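Local coordinates for protein JamJ (Lyngbya majuscula, PDB 5DOZ) that binds NADPH as the enoyl reductase of a polyketide synthase and probably uses it to form a cyclopropane ring on a carrier-bound substrate, at residues A[118-124]-A[286-292]; A[168-172]-A[194-199]. One frame throughout, in Å; residues are numbered along the deposited sequence.

Contact 1: A[118-124]-A[286-292]; sequences NNLVAKP and QLYYQIW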
ATOM      1  N   ASN A 118      15.097  -6.591  -8.922  1.00 25.36           N
ATOM      2  CA  ASN A 118      14.077  -5.655  -9.426  1.00 25.34           C
ATOM      3  C   ASN A 118      13.023  -5.340  -8.361  1.00 25.27           C
ATOM      4  O   ASN A 118      12.237  -4.400  -8.505  1.00 25.43           O
ATOM      5  CB  ASN A 118      13.403  -6.208 -10.692  1.00 25.71           C
ATOM      6  CG  ASN A 118      14.308  -6.157 -11.927  1.00 26.06           C
ATOM      7  OD1 ASN A 118      14.935  -5.135 -12.222  1.00 26.28           O
ATOM      8  ND2 ASN A 118      14.352  -7.252 -12.668  1.00 26.04           N
ATOM      9  N   ASN A 119      13.017  -6.130  -7.290  1.00 25.27           N
ATOM     10  CA  ASN A 119      12.132  -5.896  -6.156  1.00 25.37           C
ATOM     11  C   ASN A 119      12.775  -5.060  -5.046  1.00 25.61           C
ATOM     12  O   ASN A 119      12.207  -4.902  -3.967  1.00 25.53           O
ATOM     13  CB  ASN A 119      11.603  -7.229  -5.618  1.00 25.37           C
ATOM     14  CG  ASN A 119      10.601  -7.875  -6.558  1.00 25.55           C
ATOM     15  OD1 ASN A 119      10.964  -8.394  -7.618  1.00 25.69           O
ATOM     16  ND2 ASN A 119       9.328  -7.830  -6.186  1.00 25.46           N
ATOM     17  N   LEU A 120      13.946  -4.497  -5.333  1.00 26.02           N
ATOM     18  CA  LEU A 120      14.704  -3.740  -4.335  1.00 26.61           C
ATOM     19  C   LEU A 120      14.978  -2.309  -4.775  1.00 27.03           C
ATOM     20  O   LEU A 120      15.283  -2.052  -5.937  1.00 26.84           O
ATOM     21  CB  LEU A 120      16.043  -4.431  -4.042  1.00 26.45           C
ATOM     22  CG  LEU A 120      16.067  -5.893  -3.585  1.00 26.26           C
ATOM     23  CD1 LEU A 120      17.510  -6.364  -3.501  1.00 26.52           C
ATOM     24  CD2 LEU A 120      15.377  -6.066  -2.240  1.00 26.11           C
ATOM     25  N   VAL A 121      14.877  -1.379  -3.834  1.00 27.48           N
ATOM     26  CA  VAL A 121      15.335  -0.014  -4.073  1.00 28.03           C
ATOM     27  C   VAL A 121      16.232   0.410  -2.917  1.00 28.33           C
ATOM     28  O   VAL A 121      16.173  -0.176  -1.833  1.00 27.98           O
ATOM     29  CB  VAL A 121      14.169   0.993  -4.287  1.00 28.17           C
ATOM     30  CG1 VAL A 121      13.371   0.651  -5.536  1.00 27.89           C
ATOM     31  CG2 VAL A 121      13.255   1.056  -3.074  1.00 28.22           C
ATOM     32  N   ALA A 122      17.076   1.408  -3.160  1.00 29.11           N
ATOM     33  CA  ALA A 122      17.971   1.933  -2.129  1.00 29.95           C
ATOM     34  C   ALA A 122      17.187   2.684  -1.068  1.00 30.53           C
ATOM     35  O   ALA A 122      16.272   3.444  -1.391  1.00 30.53           O
ATOM     36  CB  ALA A 122      19.020   2.845  -2.752  1.00 30.24           C
ATOM     37  N   LYS A 123      17.533   2.457   0.195  1.00 31.31           N
ATOM     38  CA  LYS A 123      16.983   3.257   1.282  1.00 32.31           C
ATOM     39  C   LYS A 123      17.584   4.663   1.229  1.00 32.98           C
ATOM     40  O   LYS A 123      18.795   4.811   1.034  1.00 32.40           O
ATOM     41  CB  LYS A 123      17.276   2.617   2.644  1.00 32.85           C
ATOM     42  CG  LYS A 123      16.541   3.284   3.805  1.00 33.66           C
ATOM     43  CD  LYS A 123      17.006   2.792   5.168  1.00 33.95           C
ATOM     44  CE  LYS A 123      18.031   3.730   5.793  1.00 34.91           C
ATOM     45  NZ  LYS A 123      19.376   3.640   5.165  1.00 35.55           N
ATOM     46  N   PRO A 124      16.737   5.701   1.386  1.00 33.78           N
ATOM     47  CA  PRO A 124      17.243   7.067   1.550  1.00 34.39           C
ATOM     48  C   PRO A 124      18.079   7.159   2.822  1.00 34.75           C
ATOM     49  O   PRO A 124      17.571   6.901   3.913  1.00 35.40           O
ATOM     50  CB  PRO A 124      15.968   7.904   1.687  1.00 34.43           C
ATOM     51  CG  PRO A 124      14.887   7.070   1.101  1.00 34.11           C
ATOM     52  CD  PRO A 124      15.265   5.656   1.412  1.00 33.69           C
ATOM     53  N   GLN A 286      10.452  -3.088 -14.452  1.00 33.37           N
ATOM     54  CA  GLN A 286      11.175  -1.841 -14.186  1.00 32.98           C
ATOM     55  C   GLN A 286      10.360  -0.848 -13.353  1.00 31.58           C
ATOM     56  O   GLN A 286      10.915   0.123 -12.830  1.00 31.19           O
ATOM     57  CB  GLN A 286      11.609  -1.164 -15.500  1.00 34.50           C
ATOM     58  CG  GLN A 286      12.655  -1.926 -16.309  1.00 35.96           C
ATOM     59  CD  GLN A 286      13.898  -2.265 -15.508  1.00 36.45           C
ATOM     60  OE1 GLN A 286      14.550  -1.385 -14.935  1.00 37.26           O
ATOM     61  NE2 GLN A 286      14.237  -3.547 -15.465  1.00 37.00           N
ATOM     62  N   LEU A 287       9.054  -1.098 -13.234  1.00 30.16           N
ATOM     63  CA  LEU A 287       8.122  -0.161 -12.584  1.00 29.09           C
ATOM     64  C   LEU A 287       8.581   0.398 -11.237  1.00 27.99           C
ATOM     65  O   LEU A 287       8.461   1.604 -11.002  1.00 27.71           O
ATOM     66  CB  LEU A 287       6.727  -0.776 -12.435  1.00 29.08           C
ATOM     67  CG  LEU A 287       5.712   0.142 -11.738  1.00 29.25           C
ATOM     68  CD1 LEU A 287       5.190   1.221 -12.691  1.00 29.53           C
ATOM     69  CD2 LEU A 287       4.574  -0.660 -11.128  1.00 28.45           C
ATOM     70  N   TYR A 288       9.087  -0.469 -10.356  1.00 27.16           N
ATOM     71  CA  TYR A 288       9.561  -0.022  -9.044  1.00 26.70           C
ATOM     72  C   TYR A 288      10.760   0.919  -9.173  1.00 27.46           C
ATOM     73  O   TYR A 288      10.815   1.953  -8.507  1.00 27.46           O
ATOM     74  CB  TYR A 288       9.874  -1.202  -8.102  1.00 25.90           C
ATOM     75  CG  TYR A 288       8.684  -2.101  -7.789  1.00 25.38           C
ATOM     76  CD1 TYR A 288       7.384  -1.586  -7.721  1.00 25.10           C
ATOM     77  CD2 TYR A 288       8.861  -3.461  -7.543  1.00 25.02           C
ATOM     78  CE1 TYR A 288       6.301  -2.406  -7.437  1.00 24.95           C
ATOM     79  CE2 TYR A 288       7.784  -4.286  -7.251  1.00 24.95           C
ATOM     80  CZ  TYR A 288       6.505  -3.753  -7.201  1.00 24.95           C
ATOM     81  OH  TYR A 288       5.425  -4.568  -6.922  1.00 24.91           O
ATOM     82  N   TYR A 289      11.703   0.562 -10.042  1.00 28.50           N
ATOM     83  CA  TYR A 289      12.868   1.402 -10.319  1.00 29.58           C
ATOM     84  C   TYR A 289      12.451   2.804 -10.775  1.00 29.81           C
ATOM     85  O   TYR A 289      12.917   3.806 -10.229  1.00 30.24           O
ATOM     86  CB  TYR A 289      13.780   0.727 -11.361  1.00 30.50           C
ATOM     87  CG  TYR A 289      14.922   1.581 -11.876  1.00 31.55           C
ATOM     88  CD1 TYR A 289      16.122   1.677 -11.171  1.00 32.28           C
ATOM     89  CD2 TYR A 289      14.815   2.272 -13.083  1.00 32.38           C
ATOM     90  CE1 TYR A 289      17.178   2.448 -11.644  1.00 33.09           C
ATOM     91  CE2 TYR A 289      15.862   3.047 -13.566  1.00 33.33           C
ATOM     92  CZ  TYR A 289      17.042   3.134 -12.840  1.00 33.78           C
ATOM     93  OH  TYR A 289      18.089   3.901 -13.311  1.00 34.87           O
ATOM     94  N   GLN A 290      11.566   2.872 -11.764  1.00 29.68           N
ATOM     95  CA  GLN A 290      11.142   4.158 -12.307  1.00 29.92           C
ATOM     96  C   GLN A 290      10.440   5.039 -11.274  1.00 29.29           C
ATOM     97  O   GLN A 290      10.817   6.196 -11.093  1.00 29.58           O
ATOM     98  CB  GLN A 290      10.277   3.982 -13.561  1.00 30.57           C
ATOM     99  CG  GLN A 290      11.082   3.858 -14.852  1.00 32.10           C
ATOM    100  CD  GLN A 290      11.909   5.100 -15.186  1.00 32.71           C
ATOM    101  OE1 GLN A 290      11.576   6.223 -14.789  1.00 32.89           O
ATOM    102  NE2 GLN A 290      12.993   4.898 -15.929  1.00 33.15           N
ATOM    103  N   ILE A 291       9.435   4.491 -10.593  1.00 28.50           N
ATOM    104  CA  ILE A 291       8.709   5.240  -9.564  1.00 27.82           C
ATOM    105  C   ILE A 291       9.680   5.790  -8.522  1.00 28.28           C
ATOM    106  O   ILE A 291       9.619   6.971  -8.177  1.00 28.12           O
ATOM    107  CB  ILE A 291       7.596   4.399  -8.892  1.00 26.77           C
ATOM    108  CG1 ILE A 291       6.457   4.135  -9.884  1.00 26.59           C
ATOM    109  CG2 ILE A 291       7.058   5.090  -7.637  1.00 26.03           C
ATOM    110  CD1 ILE A 291       5.382   3.202  -9.363  1.00 26.10           C
ATOM    111  N   TRP A 292      10.593   4.942  -8.053  1.00 28.84           N
ATOM    112  CA  TRP A 292      11.524   5.336  -6.999  1.00 29.90           C
ATOM    113  C   TRP A 292      12.464   6.453  -7.431  1.00 30.65           C
ATOM    114  O   TRP A 292      12.768   7.344  -6.643  1.00 30.79           O
ATOM    115  CB  TRP A 292      12.318   4.137  -6.474  1.00 30.17           C
ATOM    116  CG  TRP A 292      13.158   4.484  -5.288  1.00 31.11           C
ATOM    117  CD1 TRP A 292      14.508   4.350  -5.175  1.00 31.66           C
ATOM    118  CD2 TRP A 292      12.704   5.060  -4.055  1.00 31.62           C
ATOM    119  NE1 TRP A 292      14.924   4.786  -3.940  1.00 32.29           N
ATOM    120  CE2 TRP A 292      13.836   5.231  -3.235  1.00 32.07           C
ATOM    121  CE3 TRP A 292      11.446   5.447  -3.563  1.00 31.59           C
ATOM    122  CZ2 TRP A 292      13.753   5.768  -1.945  1.00 32.44           C
ATOM    123  CZ3 TRP A 292      11.362   5.982  -2.282  1.00 31.79           C
ATOM    124  CH2 TRP A 292      12.509   6.135  -1.487  1.00 32.21           C
TER
HETATM  125  O   HOH W   1      11.728  -2.142 -10.761  1.00 27.62           O

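Contact 2: A[168-172]-A[194-199]; sequences GQAAI and LREQGI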
ATOM      1  N   GLY A 168      -3.720   5.950   1.934  1.00 22.55           N
ATOM      2  CA  GLY A 168      -4.392   7.243   1.949  1.00 22.60           C
ATOM      3  C   GLY A 168      -3.491   8.343   2.471  1.00 22.95           C
ATOM      4  O   GLY A 168      -3.491   9.458   1.941  1.00 23.21           O
ATOM      5  N   GLN A 169      -2.715   8.022   3.504  1.00 22.83           N
ATOM      6  CA  GLN A 169      -1.760   8.967   4.085  1.00 23.26           C
ATOM      7  C   GLN A 169      -0.663   9.380   3.103  1.00 23.53           C
ATOM      8  O   GLN A 169      -0.256  10.545   3.075  1.00 23.82           O
ATOM      9  CB  GLN A 169      -1.149   8.396   5.372  1.00 23.06           C
ATOM     10  CG  GLN A 169      -2.074   8.488   6.576  1.00 23.13           C
ATOM     11  CD  GLN A 169      -2.136   9.889   7.143  1.00 23.52           C
ATOM     12  OE1 GLN A 169      -1.155  10.387   7.679  1.00 23.96           O
ATOM     13  NE2 GLN A 169      -3.288  10.535   7.020  1.00 23.75           N
ATOM     14  N   ALA A 170      -0.186   8.430   2.300  1.00 23.48           N
ATOM     15  CA  ALA A 170       0.823   8.743   1.285  1.00 23.77           C
ATOM     16  C   ALA A 170       0.231   9.634   0.194  1.00 24.19           C
ATOM     17  O   ALA A 170       0.831  10.640  -0.193  1.00 24.54           O
ATOM     18  CB  ALA A 170       1.406   7.471   0.694  1.00 23.45           C
ATOM     19  N   ALA A 171      -0.962   9.268  -0.276  1.00 24.23           N
ATOM     20  CA  ALA A 171      -1.675  10.040  -1.287  1.00 24.70           C
ATOM     21  C   ALA A 171      -1.918  11.484  -0.832  1.00 25.37           C
ATOM     22  O   ALA A 171      -1.798  12.406  -1.630  1.00 25.80           O
ATOM     23  CB  ALA A 171      -2.986   9.351  -1.653  1.00 24.40           C
ATOM     24  N   ILE A 172      -2.255  11.670   0.446  1.00 25.63           N
ATOM     25  CA  ILE A 172      -2.354  13.000   1.038  1.00 26.37           C
ATOM     26  C   ILE A 172      -1.063  13.783   0.791  1.00 26.90           C
ATOM     27  O   ILE A 172      -1.094  14.831   0.158  1.00 27.26           O
ATOM     28  CB  ILE A 172      -2.672  12.944   2.553  1.00 26.20           C
ATOM     29  CG1 ILE A 172      -4.147  12.605   2.777  1.00 26.06           C
ATOM     30  CG2 ILE A 172      -2.344  14.272   3.228  1.00 26.61           C
ATOM     31  CD1 ILE A 172      -4.470  12.193   4.199  1.00 26.13           C
ATOM     32  N   LEU A 194      -6.339  14.489  11.049  1.00 37.37           N
ATOM     33  CA  LEU A 194      -6.262  14.790   9.617  1.00 37.16           C
ATOM     34  C   LEU A 194      -6.478  16.281   9.323  1.00 38.06           C
ATOM     35  O   LEU A 194      -5.848  16.846   8.428  1.00 38.13           O
ATOM     36  CB  LEU A 194      -7.217  13.903   8.811  1.00 36.31           C
ATOM     37  CG  LEU A 194      -6.636  12.545   8.379  1.00 35.84           C
ATOM     38  CD1 LEU A 194      -6.506  11.569   9.544  1.00 35.58           C
ATOM     39  CD2 LEU A 194      -7.468  11.930   7.264  1.00 35.15           C
ATOM     40  N   ARG A 195      -7.362  16.914  10.088  1.00 38.60           N
ATOM     41  CA  ARG A 195      -7.523  18.363  10.032  1.00 39.96           C
ATOM     42  C   ARG A 195      -6.198  19.035  10.413  1.00 40.17           C
ATOM     43  O   ARG A 195      -5.750  19.968   9.743  1.00 40.40           O
ATOM     44  CB  ARG A 195      -8.659  18.796  10.960  1.00 40.89           C
ATOM     45  CG  ARG A 195      -9.547  19.900  10.415  1.00 42.47           C
ATOM     46  CD  ARG A 195     -11.024  19.570  10.595  1.00 42.91           C
ATOM     47  NE  ARG A 195     -11.328  19.065  11.935  1.00 43.97           N
ATOM     48  CZ  ARG A 195     -12.394  18.330  12.244  1.00 43.94           C
ATOM     49  NH1 ARG A 195     -13.279  17.989  11.313  1.00 43.75           N
ATOM     50  NH2 ARG A 195     -12.568  17.925  13.493  1.00 43.81           N
ATOM     51  N   GLU A 196      -5.560  18.514  11.461  1.00 40.00           N
ATOM     52  CA  GLU A 196      -4.262  19.004  11.942  1.00 40.45           C
ATOM     53  C   GLU A 196      -3.072  18.644  11.038  1.00 40.08           C
ATOM     54  O   GLU A 196      -1.967  19.164  11.223  1.00 40.37           O
ATOM     55  CB  GLU A 196      -4.010  18.519  13.376  1.00 41.01           C
ATOM     56  CG  GLU A 196      -4.868  19.231  14.420  1.00 42.55           C
ATOM     57  CD  GLU A 196      -4.979  18.482  15.740  1.00 43.42           C
ATOM     58  OE1 GLU A 196      -4.110  17.632  16.037  1.00 43.24           O
ATOM     59  OE2 GLU A 196      -5.945  18.751  16.491  1.00 44.02           O
ATOM     60  N   GLN A 197      -3.296  17.761  10.068  1.00 39.37           N
ATOM     61  CA  GLN A 197      -2.262  17.419   9.087  1.00 39.08           C
ATOM     62  C   GLN A 197      -2.143  18.479   7.986  1.00 39.48           C
ATOM     63  O   GLN A 197      -1.118  18.564   7.310  1.00 39.27           O
ATOM     64  CB  GLN A 197      -2.493  16.022   8.495  1.00 37.90           C
ATOM     65  CG  GLN A 197      -1.966  14.891   9.373  1.00 37.29           C
ATOM     66  CD  GLN A 197      -2.142  13.502   8.772  1.00 36.88           C
ATOM     67  OE1 GLN A 197      -2.739  13.333   7.703  1.00 36.24           O
ATOM     68  NE2 GLN A 197      -1.615  12.492   9.465  1.00 36.19           N
ATOM     69  N   GLY A 198      -3.190  19.287   7.826  1.00 40.02           N
ATOM     70  CA  GLY A 198      -3.202  20.370   6.848  1.00 41.20           C
ATOM     71  C   GLY A 198      -4.306  20.236   5.818  1.00 42.40           C
ATOM     72  O   GLY A 198      -4.159  20.690   4.682  1.00 42.48           O
ATOM     73  N   ILE A 199      -5.419  19.621   6.221  1.00 42.80           N
ATOM     74  CA  ILE A 199      -6.528  19.331   5.310  1.00 43.11           C
ATOM     75  C   ILE A 199      -7.770  20.142   5.675  1.00 44.50           C
ATOM     76  O   ILE A 199      -8.313  20.006   6.775  1.00 44.17           O
ATOM     77  CB  ILE A 199      -6.865  17.821   5.292  1.00 42.31           C
ATOM     78  CG1 ILE A 199      -5.600  16.989   5.040  1.00 41.71           C
ATOM     79  CG2 ILE A 199      -7.941  17.520   4.251  1.00 41.28           C
ATOM     80  CD1 ILE A 199      -5.708  15.541   5.473  1.00 41.55           C
TER

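Contact 1: A[118-124]-A[286-292]
V121 lies over one face of the W292 indole, its CB 3.8 Å from the centroid of the five-membered ring and 25° off the ring normal, a CH-pi contact. Its closest approach is V121 CB to W292 CD1, at 3.5 Å, while CG2 also lies over the face, toward its rim, and CG1 rests against CB and CG of the tryptophan. P124 meets the same indole at its edge, in the ring plane, with P124 CG 3.5 Å from W292 CZ2. With CG anti to the backbone N (chi1 -173°), the indole reaches forward past V121 to the proline. Cut back to an alanine here, the side chain loses both ring face and ring edge, which is likely to open a gap between V121 and P124 on the strand side and the helix.

The contact lies where the two halves of the medium-chain dehydrogenase/reductase fold meet: strand 120-122 belongs to the mixed sheet of the GroES-like part, and helix 287-293 comes after the last Rossmann strand, 271-274, and helix 277-283. NADPH binds between these halves, with the Y288 side chain about 8 Å away. The M101 side chain, from the adjacent strand, touches V121, P124 and W292.

Toward N118 the fit becomes looser and wetter. The carbonyl N118 O comes to the edge of the Y288 ring, 3.6 Å from CD2, and N119 approaches the same edge, although its ND2 is hydrogen-bonded to I103 O. A water spans the remaining width, giving a hydrogen bond to N118 O at 3.2 Å and accepting one from Y289 N at 2.8 Å. Farther out, N118 OD1 and Q286 NE2 stand 3.7 Å apart, a loose approach on the solvent side, where Q286 is exposed.

Contact 2: A[168-172]-A[194-199]
Q169 and Q197 face each other amide to amide and exchange two hydrogen bonds, closing a small ring across the interface. Q197 NE2 donates to Q169 OE1 at 2.8 Å, tilted out of the carbonyl plane, and Q169 NE2 donates to Q197 OE1 at 2.9 Å, lying in the carbonyl plane on a lone pair. The bond from Q169 NE2 is the straighter of the two. The two amides are not coplanar: their planes stand 43° apart, so the pair is a twisted version of a flat amide dimer.

The two side chains reach this meeting point differently. Q169 bends at chi2, which brings its amide toward helix 191-198, whereas Q197 is extended beyond CG (chi2 -178°) and comes straight across. Q169 NE2 also donates to A163 O, which fixes which end of that amide is nitrogen and, through the paired bonds, probably settles the orientation of Q197 as well.

Beside the polar pair, I172 supplies the apolar half of the contact through a single methyl. Its CD1 lies 3.8 Å from I199 CD1, the two side chains crossing at about a right angle, and 4.3 Å from L194 CD2. The same methyl is 4.1 Å from Q197 OE1, so it flanks the amide pair.

The axes of the helical segments run in nearly the same direction, 22° apart, but 12.5 Å from one another, a separation bridged by long side chains. Side chains also reach strand 181-186, L194 on T186 and I199 on A184. NADPH lies about 6 Å from the L194 side chain. The two helices, with strands 157-160, 181-186 and 201-204, belong to the beta-alpha-beta-alpha-beta half of a classical Rossmann fold.

Overall arrangement
Followed from the N terminus, the chain first lays down most of the GroES-like sheet, reaching 118-124, the first half of contact 1. It then crosses into the parallel sheet, where contact 2 closes a short loop: 168-172 and 194-199 lie 22 residues apart, with strand 181-186 between them. The chain runs on through the remaining Rossmann strands before 286-292 returns to 118-124, closing a loop of about 160 residues that encloses the whole of contact 2. The contacts are therefore nested, not crossed. Their centres are 25 Å apart and they do not touch; contact 1 ties the two halves of the enzyme together, while contact 2 works within the nucleotide-binding half.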